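Local coordinates for protein aldehyde reductase YahK (Escherichia coli, PDB 1UUF) that catalyses the zinc-dependent reduction of a wide range of aldehydes to their alcohols, with a strong preference for NADPH over NADH, at residues I54-C60 against R359-R365; V79-I84 against G132-S136. All coordinates share one frame; numbering follows the deposited sequence.

Contact 1 (I54-C60 against R359-R365). With ZN (zinc ion), chain C.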
ATOM      1  N   ILE A  54      -9.928 -29.344  24.571  1.00 14.60           N
ATOM      2  CA  ILE A  54      -9.525 -29.284  23.171  1.00 12.45           C
ATOM      3  C   ILE A  54      -9.702 -30.595  22.418  1.00 13.48           C
ATOM      4  O   ILE A  54      -9.202 -31.643  22.830  1.00 14.20           O
ATOM      5  CB  ILE A  54      -8.062 -28.813  23.049  1.00 12.76           C
ATOM      6  CG1 ILE A  54      -7.907 -27.445  23.719  1.00 10.05           C
ATOM      7  CG2 ILE A  54      -7.660 -28.717  21.583  1.00 11.61           C
ATOM      8  CD1 ILE A  54      -6.498 -26.881  23.653  1.00 12.90           C
ATOM      9  N   ALA A  55     -10.424 -30.528  21.303  1.00 12.44           N
ATOM     10  CA  ALA A  55     -10.662 -31.710  20.490  1.00 11.78           C
ATOM     11  C   ALA A  55      -9.628 -31.796  19.378  1.00 11.42           C
ATOM     12  O   ALA A  55      -9.042 -32.854  19.145  1.00 10.86           O
ATOM     13  CB  ALA A  55     -12.068 -31.668  19.899  1.00 12.40           C
ATOM     14  N   TYR A  56      -9.401 -30.676  18.696  1.00 10.80           N
ATOM     15  CA  TYR A  56      -8.438 -30.638  17.603  1.00 10.91           C
ATOM     16  C   TYR A  56      -7.674 -29.325  17.554  1.00  9.99           C
ATOM     17  O   TYR A  56      -8.152 -28.293  18.026  1.00 11.28           O
ATOM     18  CB  TYR A  56      -9.142 -30.833  16.254  1.00 11.14           C
ATOM     19  CG  TYR A  56      -9.998 -32.072  16.186  1.00 12.72           C
ATOM     20  CD1 TYR A  56     -11.365 -32.015  16.470  1.00 14.02           C
ATOM     21  CD2 TYR A  56      -9.435 -33.313  15.894  1.00 13.85           C
ATOM     22  CE1 TYR A  56     -12.147 -33.167  16.464  1.00 13.69           C
ATOM     23  CE2 TYR A  56     -10.208 -34.470  15.886  1.00 14.12           C
ATOM     24  CZ  TYR A  56     -11.560 -34.389  16.175  1.00 16.30           C
ATOM     25  OH  TYR A  56     -12.323 -35.535  16.195  1.00 18.77           O
ATOM     26  N   CYS A  57      -6.479 -29.372  16.976  1.00 10.87           N
ATOM     27  CA  CYS A  57      -5.662 -28.176  16.833  1.00 10.62           C
ATOM     28  C   CYS A  57      -4.924 -28.219  15.503  1.00 10.98           C
ATOM     29  O   CYS A  57      -4.166 -29.150  15.235  1.00 11.33           O
ATOM     30  CB  CYS A  57      -4.651 -28.052  17.977  1.00 11.68           C
ATOM     31  SG  CYS A  57      -3.728 -26.477  17.939  1.00 12.83           S
ATOM     32  N   GLY A  58      -5.160 -27.210  14.670  1.00  9.86           N
ATOM     33  CA  GLY A  58      -4.497 -27.143  13.383  1.00 10.87           C
ATOM     34  C   GLY A  58      -3.026 -26.814  13.557  1.00 11.70           C
ATOM     35  O   GLY A  58      -2.637 -26.182  14.539  1.00 12.43           O
ATOM     36  N   VAL A  59      -2.204 -27.257  12.613  1.00 12.30           N
ATOM     37  CA  VAL A  59      -0.773 -26.994  12.676  1.00 13.34           C
ATOM     38  C   VAL A  59      -0.455 -25.857  11.709  1.00 14.03           C
ATOM     39  O   VAL A  59      -0.662 -25.972  10.500  1.00 13.85           O
ATOM     40  CB  VAL A  59       0.031 -28.256  12.308  1.00 13.89           C
ATOM     41  CG1 VAL A  59       1.525 -27.972  12.405  1.00 14.31           C
ATOM     42  CG2 VAL A  59      -0.357 -29.403  13.246  1.00 13.89           C
ATOM     43  N   CYS A  60       0.039 -24.753  12.263  1.00 13.99           N
ATOM     44  CA  CYS A  60       0.357 -23.555  11.487  1.00 14.29           C
ATOM     45  C   CYS A  60       1.862 -23.366  11.335  1.00 16.32           C
ATOM     46  O   CYS A  60       2.639 -23.805  12.183  1.00 16.16           O
ATOM     47  CB  CYS A  60      -0.241 -22.324  12.179  1.00 15.79           C
ATOM     48  SG  CYS A  60       0.094 -20.749  11.353  1.00 15.21           S
ATOM     49  N   ARG A 359      -3.824 -28.853   5.225  1.00 13.04           N
ATOM     50  CA  ARG A 359      -3.565 -28.471   6.601  1.00 13.89           C
ATOM     51  C   ARG A 359      -3.541 -29.684   7.513  1.00 13.64           C
ATOM     52  O   ARG A 359      -4.429 -30.534   7.448  1.00 13.59           O
ATOM     53  CB  ARG A 359      -4.665 -27.513   7.073  1.00 14.81           C
ATOM     54  CG  ARG A 359      -4.209 -26.097   7.398  1.00 15.80           C
ATOM     55  CD  ARG A 359      -3.431 -26.054   8.702  1.00 17.08           C
ATOM     56  NE  ARG A 359      -3.204 -24.686   9.168  1.00 16.71           N
ATOM     57  CZ  ARG A 359      -2.372 -23.821   8.596  1.00 17.50           C
ATOM     58  NH1 ARG A 359      -1.675 -24.174   7.524  1.00 16.82           N
ATOM     59  NH2 ARG A 359      -2.233 -22.603   9.100  1.00 15.65           N
ATOM     60  N   PHE A 360      -2.518 -29.775   8.353  1.00 12.56           N
ATOM     61  CA  PHE A 360      -2.451 -30.871   9.304  1.00 11.99           C
ATOM     62  C   PHE A 360      -3.277 -30.454  10.512  1.00 12.98           C
ATOM     63  O   PHE A 360      -3.263 -29.288  10.905  1.00 12.30           O
ATOM     64  CB  PHE A 360      -1.013 -31.133   9.763  1.00 12.84           C
ATOM     65  CG  PHE A 360      -0.167 -31.844   8.751  1.00 13.34           C
ATOM     66  CD1 PHE A 360       0.880 -31.186   8.115  1.00 13.68           C
ATOM     67  CD2 PHE A 360      -0.410 -33.176   8.439  1.00 13.97           C
ATOM     68  CE1 PHE A 360       1.675 -31.843   7.181  1.00 13.53           C
ATOM     69  CE2 PHE A 360       0.379 -33.846   7.506  1.00 14.80           C
ATOM     70  CZ  PHE A 360       1.424 -33.178   6.874  1.00 14.83           C
ATOM     71  N   VAL A 361      -4.009 -31.402  11.087  1.00 10.50           N
ATOM     72  CA  VAL A 361      -4.804 -31.133  12.276  1.00 10.81           C
ATOM     73  C   VAL A 361      -4.562 -32.254  13.274  1.00 11.17           C
ATOM     74  O   VAL A 361      -4.731 -33.432  12.960  1.00 11.82           O
ATOM     75  CB  VAL A 361      -6.312 -31.037  11.962  1.00 10.83           C
ATOM     76  CG1 VAL A 361      -7.115 -30.915  13.256  1.00 10.39           C
ATOM     77  CG2 VAL A 361      -6.573 -29.818  11.097  1.00  9.18           C
ATOM     78  N   ILE A 362      -4.148 -31.871  14.475  1.00 12.00           N
ATOM     79  CA  ILE A 362      -3.869 -32.822  15.540  1.00 12.64           C
ATOM     80  C   ILE A 362      -5.143 -33.324  16.215  1.00 12.97           C
ATOM     81  O   ILE A 362      -6.051 -32.549  16.517  1.00 13.73           O
ATOM     82  CB  ILE A 362      -2.982 -32.176  16.627  1.00 14.09           C
ATOM     83  CG1 ILE A 362      -1.656 -31.731  16.015  1.00 14.72           C
ATOM     84  CG2 ILE A 362      -2.762 -33.154  17.776  1.00 14.26           C
ATOM     85  CD1 ILE A 362      -0.948 -30.663  16.825  1.00 18.50           C
ATOM     86  N   ASP A 363      -5.201 -34.633  16.435  1.00 13.35           N
ATOM     87  CA  ASP A 363      -6.324 -35.261  17.119  1.00 13.68           C
ATOM     88  C   ASP A 363      -5.840 -35.226  18.565  1.00 14.41           C
ATOM     89  O   ASP A 363      -5.106 -36.116  18.992  1.00 14.16           O
ATOM     90  CB  ASP A 363      -6.470 -36.713  16.659  1.00 16.21           C
ATOM     91  CG  ASP A 363      -7.713 -37.382  17.207  1.00 18.00           C
ATOM     92  OD1 ASP A 363      -8.241 -36.930  18.245  1.00 19.14           O
ATOM     93  OD2 ASP A 363      -8.156 -38.379  16.603  1.00 23.26           O
ATOM     94  N   ASN A 364      -6.229 -34.194  19.308  1.00 14.34           N
ATOM     95  CA  ASN A 364      -5.767 -34.043  20.684  1.00 14.59           C
ATOM     96  C   ASN A 364      -6.088 -35.187  21.631  1.00 16.64           C
ATOM     97  O   ASN A 364      -5.458 -35.319  22.681  1.00 16.15           O
ATOM     98  CB  ASN A 364      -6.271 -32.719  21.260  1.00 14.80           C
ATOM     99  CG  ASN A 364      -5.663 -31.525  20.557  1.00 15.17           C
ATOM    100  OD1 ASN A 364      -5.818 -31.366  19.345  1.00 15.68           O
ATOM    101  ND2 ASN A 364      -4.954 -30.684  21.308  1.00 13.19           N
ATOM    102  N   ARG A 365      -7.059 -36.016  21.273  1.00 17.08           N
ATOM    103  CA  ARG A 365      -7.399 -37.149  22.119  1.00 20.70           C
ATOM    104  C   ARG A 365      -6.193 -38.088  22.201  1.00 20.71           C
ATOM    105  O   ARG A 365      -6.018 -38.805  23.190  1.00 21.85           O
ATOM    106  CB  ARG A 365      -8.623 -37.877  21.550  1.00 23.83           C
ATOM    107  CG  ARG A 365      -8.854 -39.274  22.101  1.00 30.88           C
ATOM    108  CD  ARG A 365      -8.065 -40.307  21.309  1.00 37.07           C
ATOM    109  NE  ARG A 365      -8.465 -40.325  19.903  1.00 41.97           N
ATOM    110  CZ  ARG A 365      -7.878 -41.061  18.965  1.00 43.14           C
ATOM    111  NH1 ARG A 365      -8.313 -41.014  17.714  1.00 44.46           N
ATOM    112  NH2 ARG A 365      -6.851 -41.840  19.277  1.00 45.61           N
TER
HETATM  113 ZN    ZN C 402      -1.108 -19.213  12.702  1.00 18.13          ZN
HETATM  114  O   HOH W   1      -9.790 -35.350  19.649  1.00 24.97           O
HETATM  115  O   HOH W   2     -11.183 -37.889  16.743  1.00 48.77           O
HETATM  116  O   HOH W   3      -0.459 -27.866   8.500  1.00 14.67           O
HETATM  117  O   HOH W   4       0.114 -17.291  12.456  1.00 12.96           O
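Cys57 and Ile362 form an antiparallel hydrogen-bonded pair. Ile362 N donates to Cys57 O at 2.8 Å, and Cys57 N returns a longer bond to Ile362 O, in the carbonyl plane and on a lone pair. Val59 N continues the pairing with a bond of 2.9 Å to Phe360 O. At the other end, Asn364 N reaches Ala55 O at 3.1 Å with a bent N-H...O angle of 138°. The Asn364 amide lies against Ile54 CG2, and its ND2 is bonded to the backbone oxygens of Ser150 and Gly148. Ala55 O also accepts from a water that donates to Asp363 OD1. A second water joins Tyr56 OH to Asp363 OD2, the oxygen that makes a salt bridge with Arg365 NH1. A third links Val59 O and Phe360 N.

The Arg359 guanidinium lies with one face over Val59 O and Cys60 CA. A bend at chi2 (-73°) brings it there. Its charge partner is Glu83.

Apolar contacts fill in between. Tyr56 CB rests on Val361 CG1 at 3.6 Å. Val59 CG2 meets Ile362 CD1 at 3.8 Å, the two side chains crossing at about a right angle. Helix 344-352 covers Val59 and Ile362.

Strand 359-363 thus pairs antiparallel with strand 49-58 in the mixed sheet of the GroES-like domain. Cys60 SG binds the catalytic zinc at 2.4 Å, with SG anti to the backbone N (chi1 179°). The last cross-strand bond, from Val59 N, comes one residue before this ligand. With its charge paired to Glu83, Arg359 brings the C-terminal strand up beside the zinc ligand.

Contact 2 (V79-I84 against G132-S136). With ZN (zinc ion), chain C.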
ATOM      1  N   VAL A  79       4.909 -24.418  23.871  1.00 16.41           N
ATOM      2  CA  VAL A  79       3.814 -25.288  23.462  1.00 15.33           C
ATOM      3  C   VAL A  79       3.019 -24.492  22.435  1.00 14.44           C
ATOM      4  O   VAL A  79       2.219 -23.625  22.793  1.00 14.04           O
ATOM      5  CB  VAL A  79       2.904 -25.652  24.650  1.00 15.72           C
ATOM      6  CG1 VAL A  79       1.688 -26.444  24.157  1.00 15.85           C
ATOM      7  CG2 VAL A  79       3.684 -26.480  25.664  1.00 15.09           C
ATOM      8  N   PRO A  80       3.253 -24.763  21.142  1.00 14.50           N
ATOM      9  CA  PRO A  80       2.564 -24.068  20.051  1.00 13.54           C
ATOM     10  C   PRO A  80       1.105 -24.478  19.895  1.00 12.72           C
ATOM     11  O   PRO A  80       0.534 -25.156  20.752  1.00 10.82           O
ATOM     12  CB  PRO A  80       3.385 -24.451  18.817  1.00 14.70           C
ATOM     13  CG  PRO A  80       4.713 -24.920  19.380  1.00 15.38           C
ATOM     14  CD  PRO A  80       4.299 -25.651  20.608  1.00 14.13           C
ATOM     15  N   GLY A  81       0.522 -24.060  18.778  1.00 11.34           N
ATOM     16  CA  GLY A  81      -0.860 -24.384  18.485  1.00 11.08           C
ATOM     17  C   GLY A  81      -1.832 -23.254  18.744  1.00  9.60           C
ATOM     18  O   GLY A  81      -2.012 -22.838  19.885  1.00 10.74           O
ATOM     19  N   HIS A  82      -2.453 -22.738  17.689  1.00  9.52           N
ATOM     20  CA  HIS A  82      -3.437 -21.683  17.869  1.00 10.99           C
ATOM     21  C   HIS A  82      -4.569 -21.694  16.845  1.00 10.65           C
ATOM     22  O   HIS A  82      -5.058 -20.652  16.422  1.00 10.61           O
ATOM     23  CB  HIS A  82      -2.768 -20.300  17.961  1.00 10.37           C
ATOM     24  CG  HIS A  82      -1.920 -19.926  16.785  1.00 13.16           C
ATOM     25  ND1 HIS A  82      -0.925 -18.975  16.876  1.00 13.18           N
ATOM     26  CD2 HIS A  82      -1.939 -20.331  15.493  1.00 13.07           C
ATOM     27  CE1 HIS A  82      -0.367 -18.811  15.689  1.00 14.34           C
ATOM     28  NE2 HIS A  82      -0.964 -19.622  14.835  1.00 14.36           N
ATOM     29  N   GLU A  83      -4.965 -22.903  16.458  1.00 11.00           N
ATOM     30  CA  GLU A  83      -6.078 -23.146  15.544  1.00 10.66           C
ATOM     31  C   GLU A  83      -6.821 -24.218  16.335  1.00  9.94           C
ATOM     32  O   GLU A  83      -6.885 -25.385  15.951  1.00  9.99           O
ATOM     33  CB  GLU A  83      -5.583 -23.683  14.196  1.00 11.72           C
ATOM     34  CG  GLU A  83      -4.713 -22.685  13.431  1.00 12.69           C
ATOM     35  CD  GLU A  83      -4.489 -23.074  11.979  1.00 15.53           C
ATOM     36  OE1 GLU A  83      -4.401 -24.286  11.691  1.00 14.61           O
ATOM     37  OE2 GLU A  83      -4.384 -22.164  11.128  1.00 14.45           O
ATOM     38  N   ILE A  84      -7.365 -23.774  17.464  1.00 10.56           N
ATOM     39  CA  ILE A  84      -8.047 -24.617  18.443  1.00 10.37           C
ATOM     40  C   ILE A  84      -9.571 -24.701  18.405  1.00  9.70           C
ATOM     41  O   ILE A  84     -10.256 -23.685  18.323  1.00 10.24           O
ATOM     42  CB  ILE A  84      -7.660 -24.139  19.869  1.00  9.69           C
ATOM     43  CG1 ILE A  84      -6.139 -24.173  20.030  1.00  9.51           C
ATOM     44  CG2 ILE A  84      -8.329 -25.005  20.933  1.00  9.52           C
ATOM     45  CD1 ILE A  84      -5.633 -23.348  21.208  1.00 12.89           C
ATOM     46  N   GLY A 132      -0.715 -13.277  22.854  1.00 15.64           N
ATOM     47  CA  GLY A 132      -0.839 -14.381  21.921  1.00 13.43           C
ATOM     48  C   GLY A 132      -1.126 -15.692  22.625  1.00 13.51           C
ATOM     49  O   GLY A 132      -0.737 -15.894  23.773  1.00 13.13           O
ATOM     50  N   THR A 133      -1.803 -16.592  21.921  1.00 11.11           N
ATOM     51  CA  THR A 133      -2.163 -17.892  22.465  1.00 11.79           C
ATOM     52  C   THR A 133      -0.941 -18.626  23.006  1.00 12.50           C
ATOM     53  O   THR A 133      -1.055 -19.422  23.936  1.00 11.58           O
ATOM     54  CB  THR A 133      -2.892 -18.704  21.394  1.00 11.32           C
ATOM     55  OG1 THR A 133      -3.996 -17.921  20.925  1.00 11.25           O
ATOM     56  CG2 THR A 133      -3.420 -20.016  21.959  1.00 11.68           C
ATOM     57  N   TYR A 134       0.222 -18.369  22.414  1.00 13.80           N
ATOM     58  CA  TYR A 134       1.460 -18.950  22.922  1.00 13.89           C
ATOM     59  C   TYR A 134       2.619 -17.966  22.796  1.00 15.57           C
ATOM     60  O   TYR A 134       2.646 -17.132  21.889  1.00 14.91           O
ATOM     61  CB  TYR A 134       1.794 -20.293  22.241  1.00 14.28           C
ATOM     62  CG  TYR A 134       1.949 -20.278  20.738  1.00 13.21           C
ATOM     63  CD1 TYR A 134       3.090 -19.754  20.133  1.00 14.24           C
ATOM     64  CD2 TYR A 134       0.972 -20.842  19.920  1.00 14.06           C
ATOM     65  CE1 TYR A 134       3.254 -19.799  18.747  1.00 15.43           C
ATOM     66  CE2 TYR A 134       1.122 -20.890  18.540  1.00 13.54           C
ATOM     67  CZ  TYR A 134       2.265 -20.371  17.959  1.00 14.56           C
ATOM     68  OH  TYR A 134       2.413 -20.433  16.594  1.00 15.25           O
ATOM     69  N   ASN A 135       3.536 -18.047  23.758  1.00 16.51           N
ATOM     70  CA  ASN A 135       4.745 -17.223  23.828  1.00 16.70           C
ATOM     71  C   ASN A 135       4.602 -15.790  24.343  1.00 18.61           C
ATOM     72  O   ASN A 135       5.535 -14.997  24.219  1.00 20.15           O
ATOM     73  CB  ASN A 135       5.449 -17.186  22.469  1.00 18.02           C
ATOM     74  CG  ASN A 135       6.921 -16.824  22.591  1.00 20.00           C
ATOM     75  OD1 ASN A 135       7.366 -15.775  22.118  1.00 21.20           O
ATOM     76  ND2 ASN A 135       7.683 -17.693  23.238  1.00 20.89           N
ATOM     77  N   SER A 136       3.455 -15.449  24.922  1.00 17.47           N
ATOM     78  CA  SER A 136       3.264 -14.098  25.447  1.00 16.92           C
ATOM     79  C   SER A 136       3.257 -14.091  26.971  1.00 15.47           C
ATOM     80  O   SER A 136       2.848 -15.060  27.601  1.00 15.59           O
ATOM     81  CB  SER A 136       1.950 -13.499  24.933  1.00 14.31           C
ATOM     82  OG  SER A 136       2.062 -13.107  23.580  1.00 16.12           O
TER
HETATM   83 ZN    ZN C 402      -1.108 -19.213  12.702  1.00 18.13          ZN
HETATM   84  O   HOH W   5      -0.041 -17.607  19.171  1.00 17.58           O
HETATM   85  O   HOH W   4       0.114 -17.291  12.456  1.00 12.96           O
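His82 and Tyr134 set their rings nearly parallel, with planes 18° apart. The centroids are 4.8 Å apart and the rings are slid so far that they barely overlap. The closest atoms are His82 ND1 and Tyr134 CE2, at 3.3 Å. Both side chains take the same first torsion, with CG between the backbone N and the carbonyl carbon (chi1 57° in His82, 58° in Tyr134). The CB of each points toward the other segment, and this torsion lays the two rings alongside each other.

Pro80 CA sits over one face of the Tyr134 ring, 3.8 Å from its centroid, in a CH-pi contact. A water lies over the centre of the opposite face. The same water accepts a 2.8 Å bond from His82 ND1, in the plane of the imidazole, and a weak one from Tyr134 N. Gly81 O meets the tyrosine ring in plane at its edge. An alanine in place of Tyr134 is likely to leave Pro80 CA without its ring partner and the His82 imidazole without its aromatic neighbour.

Thr133 packs its CB on His82 CB at 3.8 Å, and its CG2 lies 3.8 Å from Gly81 O. Its OG1 is bonded to Gly107 O.

With ND1 bonded to water, His82 coordinates zinc through NE2 at 2.2 Å. This is the histidine of the catalytic Cys-His-Cys site of zinc-containing alcohol dehydrogenases, completed by Cys60 and Cys178, here with a water on the metal.

Contacts 1 and 2 meet at the catalytic zinc. Contact 1 supplies Cys60 and contact 2 supplies His82, whose side chains are about 4 Å apart. Cys178 is the third protein ligand. The centres of the contacts are about 12 Å apart. Segments 54-60 and 79-84 also touch directly: Gly58 N lies 2.8 Å from Glu83 O, a probable hydrogen bond. The Arg359 NE to Glu83 OE1 salt bridge, 2.8 Å, ties segment 359-365 to segment 79-84. Packing adds to this, with Ile54 CG1 3.7 Å from Ile84 CG2. Strand 359-363, from the C-terminal end of the chain, is thereby joined to the metal-binding part of the GroES-like domain.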